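Local coordinates for high affinity transport system protein p37 (Mycoplasma hyorhinis, PDB 3EKI) that serves as the extracytoplasmic, probably membrane-anchored binding protein of a high-affinity transport system and holds thiamine diphosphate in its pocket, at residues T148-V153 against G380-K385; K156-F161 against A212-G217. One frame throughout, in Å; residues are numbered along the deposited sequence.

Contact 1 of 2, residues T148-V153 against G380-K385; sequences TTNSFV and GYNGYK. With TPP (thiamine diphosphate), chain B.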
loop_
_atom_site.group_PDB
_atom_site.type_symbol
_atom_site.label_atom_id
_atom_site.label_comp_id
_atom_site.label_asym_id
_atom_site.label_seq_id
_atom_site.Cartn_x
_atom_site.Cartn_y
_atom_site.Cartn_z
ATOM N N THR A 148 2.902 -8.844 -4.865
ATOM C CA THR A 148 2.906 -7.989 -6.055
ATOM C C THR A 148 1.463 -7.598 -6.339
ATOM O O THR A 148 0.508 -8.232 -5.889
ATOM C CB THR A 148 3.540 -8.639 -7.291
ATOM O OG1 THR A 148 2.733 -9.775 -7.686
ATOM C CG2 THR A 148 4.945 -9.151 -7.033
ATOM N N THR A 149 1.265 -6.509 -7.078
ATOM C CA THR A 149 -0.092 -6.041 -7.384
ATOM C C THR A 149 -0.235 -5.818 -8.883
ATOM O O THR A 149 0.771 -5.528 -9.538
ATOM C CB THR A 149 -0.348 -4.771 -6.545
ATOM O OG1 THR A 149 -1.729 -4.402 -6.578
ATOM C CG2 THR A 149 0.429 -3.564 -7.056
ATOM N N ASN A 150 -1.435 -5.938 -9.419
ATOM C CA ASN A 150 -1.733 -5.573 -10.801
ATOM C C ASN A 150 -1.242 -4.141 -11.037
ATOM O O ASN A 150 -1.596 -3.277 -10.246
ATOM C CB ASN A 150 -3.222 -5.684 -11.108
ATOM C CG ASN A 150 -3.764 -7.104 -11.139
ATOM O OD1 ASN A 150 -3.000 -8.054 -11.333
ATOM N ND2 ASN A 150 -5.071 -7.227 -10.982
ATOM N N SER A 151 -0.442 -3.938 -12.078
ATOM C CA SER A 151 0.046 -2.607 -12.432
ATOM C C SER A 151 -1.106 -1.700 -12.811
ATOM O O SER A 151 -2.114 -2.134 -13.352
ATOM C CB SER A 151 1.070 -2.695 -13.575
ATOM O OG SER A 151 0.403 -2.962 -14.806
ATOM N N PHE A 152 -0.997 -0.411 -12.501
ATOM C CA PHE A 152 -1.893 0.574 -13.074
ATOM C C PHE A 152 -1.516 0.819 -14.535
ATOM O O PHE A 152 -0.337 0.772 -14.918
ATOM C CB PHE A 152 -1.760 1.864 -12.283
ATOM C CG PHE A 152 -2.328 1.929 -10.888
ATOM C CD1 PHE A 152 -3.658 1.674 -10.584
ATOM C CD2 PHE A 152 -1.479 2.262 -9.840
ATOM C CE1 PHE A 152 -4.122 1.784 -9.285
ATOM C CE2 PHE A 152 -1.937 2.391 -8.545
ATOM C CZ PHE A 152 -3.267 2.144 -8.266
ATOM N N VAL A 153 -2.521 1.102 -15.364
ATOM C CA VAL A 153 -2.222 1.390 -16.757
ATOM C C VAL A 153 -1.290 2.587 -16.922
ATOM O O VAL A 153 -0.617 2.606 -17.946
ATOM C CB VAL A 153 -3.501 1.628 -17.556
ATOM C CG1 VAL A 153 -4.238 0.284 -17.609
ATOM C CG2 VAL A 153 -4.359 2.700 -16.952
ATOM N N GLY A 380 -5.254 -6.148 -2.706
ATOM C CA GLY A 380 -4.327 -5.685 -3.716
ATOM C C GLY A 380 -3.215 -6.665 -4.016
ATOM O O GLY A 380 -2.286 -6.391 -4.768
ATOM N N TYR A 381 -3.253 -7.866 -3.408
ATOM C CA TYR A 381 -2.189 -8.837 -3.624
ATOM C C TYR A 381 -2.592 -9.772 -4.763
ATOM O O TYR A 381 -3.366 -10.706 -4.546
ATOM C CB TYR A 381 -1.869 -9.653 -2.372
ATOM C CG TYR A 381 -1.682 -8.891 -1.101
ATOM C CD1 TYR A 381 -1.164 -7.595 -1.080
ATOM C CD2 TYR A 381 -2.023 -9.439 0.140
ATOM C CE1 TYR A 381 -0.994 -6.895 0.099
ATOM C CE2 TYR A 381 -1.848 -8.723 1.304
ATOM C CZ TYR A 381 -1.336 -7.448 1.301
ATOM O OH TYR A 381 -1.191 -6.792 2.505
ATOM N N ASN A 382 -2.077 -9.489 -5.941
ATOM C CA ASN A 382 -2.410 -10.207 -7.163
ATOM C C ASN A 382 -1.329 -11.191 -7.562
ATOM O O ASN A 382 -1.437 -11.873 -8.575
ATOM C CB ASN A 382 -2.673 -9.213 -8.304
ATOM C CG ASN A 382 -3.806 -8.286 -7.948
ATOM O OD1 ASN A 382 -3.597 -7.064 -7.853
ATOM N ND2 ASN A 382 -4.991 -8.856 -7.770
ATOM N N GLY A 383 -0.261 -11.282 -6.799
ATOM C CA GLY A 383 0.824 -12.209 -7.075
ATOM C C GLY A 383 1.737 -12.234 -5.857
ATOM O O GLY A 383 1.663 -11.438 -4.921
ATOM N N TYR A 384 2.632 -13.196 -5.855
ATOM C CA TYR A 384 3.596 -13.419 -4.793
ATOM C C TYR A 384 4.938 -13.901 -5.327
ATOM O O TYR A 384 4.966 -14.600 -6.351
ATOM C CB TYR A 384 3.066 -14.473 -3.811
ATOM C CG TYR A 384 1.737 -14.163 -3.188
ATOM C CD1 TYR A 384 0.590 -14.759 -3.697
ATOM C CD2 TYR A 384 1.573 -13.294 -2.117
ATOM C CE1 TYR A 384 -0.646 -14.493 -3.139
ATOM C CE2 TYR A 384 0.342 -13.020 -1.556
ATOM C CZ TYR A 384 -0.779 -13.624 -2.075
ATOM O OH TYR A 384 -2.007 -13.361 -1.538
ATOM N N LYS A 385 6.027 -13.563 -4.654
ATOM C CA LYS A 385 7.365 -14.056 -4.938
ATOM C C LYS A 385 8.036 -14.423 -3.616
ATOM O O LYS A 385 7.703 -13.860 -2.558
ATOM C CB LYS A 385 8.197 -12.987 -5.650
ATOM C CG LYS A 385 7.496 -12.131 -6.677
ATOM C CD LYS A 385 8.475 -11.496 -7.663
ATOM C CE LYS A 385 8.212 -10.019 -7.905
ATOM N NZ LYS A 385 7.934 -9.691 -9.333
HETATM N "N1'" TPP B . -5.971 -2.441 -3.758
HETATM C "C2'" TPP B . -7.065 -2.892 -3.096
HETATM C CM2 TPP B . -8.067 -3.775 -3.847
HETATM N "N3'" TPP B . -7.262 -2.581 -1.802
HETATM C "C4'" TPP B . -6.303 -1.889 -1.131
HETATM N "N4'" TPP B . -6.479 -1.667 0.174
HETATM C "C5'" TPP B . -5.194 -1.363 -1.809
HETATM C "C6'" TPP B . -5.069 -1.668 -3.159
HETATM C "C7'" TPP B . -4.102 -0.491 -1.172
HETATM N N3 TPP B . -2.961 -1.214 -0.581
HETATM C C2 TPP B . -3.026 -2.428 -0.034
HETATM S S1 TPP B . -1.434 -2.904 0.510
HETATM C C5 TPP B . -0.730 -1.392 -0.007
HETATM C C4 TPP B . -1.755 -0.584 -0.462
HETATM C CM4 TPP B . -1.476 0.741 -1.203
HETATM C C6 TPP B . 0.735 -0.999 0.216
HETATM C C7 TPP B . 0.972 -0.613 1.678
HETATM O O7 TPP B . 0.201 0.568 1.982
HETATM P PA TPP B . -0.259 1.006 3.439
HETATM O O1A TPP B . -1.289 2.066 3.305
HETATM O O2A TPP B . -0.687 -0.193 4.236
HETATM O O3A TPP B . 1.022 1.507 4.211
HETATM P PB TPP B . 1.623 2.996 4.203
HETATM O O1B TPP B . 2.053 3.367 2.817
HETATM O O2B TPP B . 2.848 2.902 5.198
HETATM O O3B TPP B . 0.578 4.001 4.848
#

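Contact 2 of 2, residues K156-F161 against A212-G217; sequences KEKDKF and ANFYRG. With TPP (thiamine diphosphate), chain B.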
loop_
_atom_site.group_PDB
_atom_site.type_symbol
_atom_site.label_atom_id
_atom_site.label_comp_id
_atom_site.label_asym_id
_atom_site.label_seq_id
_atom_site.Cartn_x
_atom_site.Cartn_y
_atom_site.Cartn_z
ATOM N N LYS A 156 3.466 1.328 -15.161
ATOM C CA LYS A 156 3.885 -0.066 -15.346
ATOM C C LYS A 156 5.395 -0.304 -15.214
ATOM O O LYS A 156 5.861 -1.442 -15.275
ATOM C CB LYS A 156 3.392 -0.592 -16.698
ATOM C CG LYS A 156 1.921 -0.327 -16.968
ATOM C CD LYS A 156 1.459 -1.021 -18.240
ATOM C CE LYS A 156 0.112 -0.492 -18.700
ATOM N NZ LYS A 156 -0.656 -1.514 -19.465
ATOM N N GLU A 157 6.149 0.775 -15.033
ATOM C CA GLU A 157 7.589 0.728 -14.904
ATOM C C GLU A 157 8.074 1.261 -13.557
ATOM O O GLU A 157 7.896 2.423 -13.156
ATOM C CB GLU A 157 8.231 1.538 -16.039
ATOM C CG GLU A 157 8.692 0.721 -17.221
ATOM C CD GLU A 157 9.018 1.542 -18.456
ATOM O OE1 GLU A 157 8.998 2.788 -18.426
ATOM O OE2 GLU A 157 9.296 0.927 -19.509
ATOM N N LYS A 158 8.720 0.332 -12.838
ATOM C CA LYS A 158 9.147 0.690 -11.501
ATOM C C LYS A 158 10.152 1.826 -11.454
ATOM O O LYS A 158 10.029 2.756 -10.647
ATOM C CB LYS A 158 9.798 -0.521 -10.806
ATOM C CG LYS A 158 10.188 -0.178 -9.387
ATOM C CD LYS A 158 10.803 -1.299 -8.581
ATOM C CE LYS A 158 11.481 -0.761 -7.337
ATOM N NZ LYS A 158 12.554 0.242 -7.618
ATOM N N ASP A 159 11.189 1.716 -12.299
ATOM C CA ASP A 159 12.358 2.561 -12.033
ATOM C C ASP A 159 12.223 3.942 -12.667
ATOM O O ASP A 159 12.907 4.337 -13.614
ATOM C CB ASP A 159 13.618 1.806 -12.459
ATOM C CG ASP A 159 14.124 0.828 -11.413
ATOM O OD1 ASP A 159 13.573 0.686 -10.300
ATOM O OD2 ASP A 159 15.134 0.140 -11.676
ATOM N N LYS A 160 11.292 4.711 -12.113
ATOM C CA LYS A 160 11.057 6.122 -12.394
ATOM C C LYS A 160 11.158 6.874 -11.067
ATOM O O LYS A 160 10.411 6.548 -10.136
ATOM C CB LYS A 160 9.707 6.423 -13.020
ATOM C CG LYS A 160 9.247 5.575 -14.179
ATOM C CD LYS A 160 10.023 5.837 -15.450
ATOM C CE LYS A 160 9.382 5.123 -16.640
ATOM N NZ LYS A 160 10.375 4.915 -17.737
ATOM N N PHE A 161 12.076 7.827 -10.992
ATOM C CA PHE A 161 12.366 8.582 -9.800
ATOM C C PHE A 161 12.377 10.095 -10.061
ATOM O O PHE A 161 12.473 10.521 -11.210
ATOM C CB PHE A 161 13.736 8.217 -9.217
ATOM C CG PHE A 161 13.889 6.767 -8.823
ATOM C CD1 PHE A 161 14.203 5.824 -9.791
ATOM C CD2 PHE A 161 13.721 6.390 -7.503
ATOM C CE1 PHE A 161 14.360 4.492 -9.437
ATOM C CE2 PHE A 161 13.869 5.049 -7.161
ATOM C CZ PHE A 161 14.174 4.125 -8.128
ATOM N N ALA A 212 3.282 -5.404 -10.718
ATOM C CA ALA A 212 4.138 -4.404 -10.121
ATOM C C ALA A 212 4.575 -4.872 -8.731
ATOM O O ALA A 212 3.748 -5.131 -7.865
ATOM C CB ALA A 212 3.407 -3.084 -10.048
ATOM N N ASN A 213 5.886 -4.953 -8.557
ATOM C CA ASN A 213 6.515 -5.229 -7.282
ATOM C C ASN A 213 6.851 -3.946 -6.524
ATOM O O ASN A 213 7.876 -3.813 -5.865
ATOM C CB ASN A 213 7.750 -6.089 -7.511
ATOM C CG ASN A 213 8.805 -5.373 -8.326
ATOM O OD1 ASN A 213 8.497 -4.419 -9.051
ATOM N ND2 ASN A 213 10.010 -5.880 -8.182
ATOM N N PHE A 214 5.902 -3.008 -6.643
ATOM C CA PHE A 214 6.076 -1.713 -6.004
ATOM C C PHE A 214 4.749 -0.968 -5.924
ATOM O O PHE A 214 3.777 -1.327 -6.603
ATOM C CB PHE A 214 7.078 -0.892 -6.816
ATOM C CG PHE A 214 6.546 -0.525 -8.200
ATOM C CD1 PHE A 214 5.884 0.658 -8.501
ATOM C CD2 PHE A 214 6.714 -1.421 -9.245
ATOM C CE1 PHE A 214 5.371 0.910 -9.757
ATOM C CE2 PHE A 214 6.230 -1.182 -10.506
ATOM C CZ PHE A 214 5.569 -0.012 -10.764
ATOM N N TYR A 215 4.711 0.132 -5.190
ATOM C CA TYR A 215 3.640 1.114 -5.249
ATOM C C TYR A 215 4.301 2.462 -4.941
ATOM O O TYR A 215 5.477 2.559 -4.565
ATOM C CB TYR A 215 2.449 0.832 -4.341
ATOM C CG TYR A 215 2.692 1.080 -2.869
ATOM C CD1 TYR A 215 3.723 0.436 -2.185
ATOM C CD2 TYR A 215 1.902 1.951 -2.144
ATOM C CE1 TYR A 215 3.948 0.651 -0.843
ATOM C CE2 TYR A 215 2.115 2.192 -0.810
ATOM C CZ TYR A 215 3.136 1.541 -0.157
ATOM O OH TYR A 215 3.349 1.793 1.172
ATOM N N ARG A 216 3.523 3.512 -5.123
ATOM C CA ARG A 216 3.958 4.874 -4.861
ATOM C C ARG A 216 2.914 5.641 -4.059
ATOM O O ARG A 216 1.757 5.232 -3.933
ATOM C CB ARG A 216 4.166 5.654 -6.165
ATOM C CG ARG A 216 5.075 5.000 -7.179
ATOM C CD ARG A 216 5.092 5.871 -8.442
ATOM N NE ARG A 216 5.708 5.118 -9.509
ATOM C CZ ARG A 216 6.979 5.075 -9.855
ATOM N NH1 ARG A 216 7.876 5.795 -9.181
ATOM N NH2 ARG A 216 7.322 4.301 -10.881
ATOM N N GLY A 217 3.287 6.795 -3.520
ATOM C CA GLY A 217 2.371 7.794 -3.057
ATOM C C GLY A 217 2.138 8.825 -4.178
ATOM O O GLY A 217 2.686 8.700 -5.270
HETATM N "N1'" TPP B . -5.971 -2.441 -3.758
HETATM C "C2'" TPP B . -7.065 -2.892 -3.096
HETATM C CM2 TPP B . -8.067 -3.775 -3.847
HETATM N "N3'" TPP B . -7.262 -2.581 -1.802
HETATM C "C4'" TPP B . -6.303 -1.889 -1.131
HETATM N "N4'" TPP B . -6.479 -1.667 0.174
HETATM C "C5'" TPP B . -5.194 -1.363 -1.809
HETATM C "C6'" TPP B . -5.069 -1.668 -3.159
HETATM C "C7'" TPP B . -4.102 -0.491 -1.172
HETATM N N3 TPP B . -2.961 -1.214 -0.581
HETATM C C2 TPP B . -3.026 -2.428 -0.034
HETATM S S1 TPP B . -1.434 -2.904 0.510
HETATM C C5 TPP B . -0.730 -1.392 -0.007
HETATM C C4 TPP B . -1.755 -0.584 -0.462
HETATM C CM4 TPP B . -1.476 0.741 -1.203
HETATM C C6 TPP B . 0.735 -0.999 0.216
HETATM C C7 TPP B . 0.972 -0.613 1.678
HETATM O O7 TPP B . 0.201 0.568 1.982
HETATM P PA TPP B . -0.259 1.006 3.439
HETATM O O1A TPP B . -1.289 2.066 3.305
HETATM O O2A TPP B . -0.687 -0.193 4.236
HETATM O O3A TPP B . 1.022 1.507 4.211
HETATM P PB TPP B . 1.623 2.996 4.203
HETATM O O1B TPP B . 2.053 3.367 2.817
HETATM O O2B TPP B . 2.848 2.902 5.198
HETATM O O3B TPP B . 0.578 4.001 4.848
#

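Contact 1 of 2, residues T148-V153 against G380-K385
The side-chain amides of N150 and N382 lie one over the other, their planes only 5° apart and their CG atoms 3.4 Å from each other. N382 OD1 also accepts the backbone N-H of N150 at 2.9 Å in a nearly straight bond (176°), the donor tilted from the amide plane. With chi1 of N382 at -59°, CG stands opposite its own carbonyl carbon and the amide is carried over to N150, whose OD1 is bonded to Q211 NE2. The CB of Y381 points away from T148-V153; CE1 of its ring comes 4.0 Å from TPP S1, and its OH bonds to D344.

Between the backbones, T148 N donates to G383 O at 2.9 Å, while T148 O accepts a bond of 2.9 Å from N382 N and a weak one from G383 N. N382 and G383 thus both face T148, a classic beta bulge at the start of strand 383-386 against strand 141-152. T149 OG1 donates to G380 O at 2.7 Å, in the carbonyl plane and on a lone pair. G380 CA sits 3.6 Å from TPP N1', where a CB would clash with that atom and, at these backbone angles, jam against the preceding carbonyl O. The T149 hydroxyl and the N382 amide therefore fasten the turn at G380-N382 to the strand, which probably helps fix G380 beside the pyrimidine of the ligand.

Contact 2 of 2, residues K156-F161 against A212-G217
Neither K156-F161 nor the run from N213 to F214 is regular, and K158 CA and F214 CA lie 6.7 Å apart, so the F214 and R216 side chains reach across to backbone and side-chain atoms of K156-F161. F214 offers one ring face to K158, whose CA lies 3.8 Å from the ring centroid and 20° off the normal, a CH-pi contact. K158 CB continues over the same face, 3.6 Å from F214 CD2. The first torsion of K158 (-177°) sets CG opposite the backbone N and lays the chain over the ring, the two side chains running in opposite directions, before NZ turns to a salt bridge with D159 OD1.

K158 and D159 belong to the loop after strand 141-152, which packs against the linker holding F214. That linker passes from strand 211-212 of the antiparallel sheet to strand 217-223 of the mixed sheet, consistent with an interlobe crossover of the periplasmic-binding-protein type. D159 is the centre of an inverse gamma turn, in which K160 N bonds to K158 O; beside it R216 meets the carbonyls of K158 and K160. The R216 chain is extended from CG to NE: NH1 donates to K160 O at 2.8 Å (152°), and NH2 makes a weak bond to K158 O. E157 O lies at the edge of the R216 guanidinium, 3.0 Å from R216 NH2. R216 NE also forms a salt bridge with D155, and NH1 has a second acceptor in T338 O.

Y215 instead serves the ligand pocket: one ring face meets TPP C6, and its OH donates to TPP O1B at 2.6 Å.

From the N terminus, the chain reaches strand 141-152, where T148-V153 opens contact 1, and almost at once enters the loop K156-F161 that opens contact 2. Contact 2 closes first, at A212-G217, after a span that includes helix 170-184; contact 1 closes only at G380-K385, so the shorter loop is nested in the longer. The two centres are 11 Å apart, and they touch where T149 O and A212 N lie 2.8 Å apart, probably hydrogen-bonded. Contact 1 joins strand 141-152 to strand 383-386, contact 2 joins the following loop to the lead-in of strand 217-223, and contact 1 meets the pyrimidine of TPP through G380, contact 2 its ethyl chain and diphosphate through Y215.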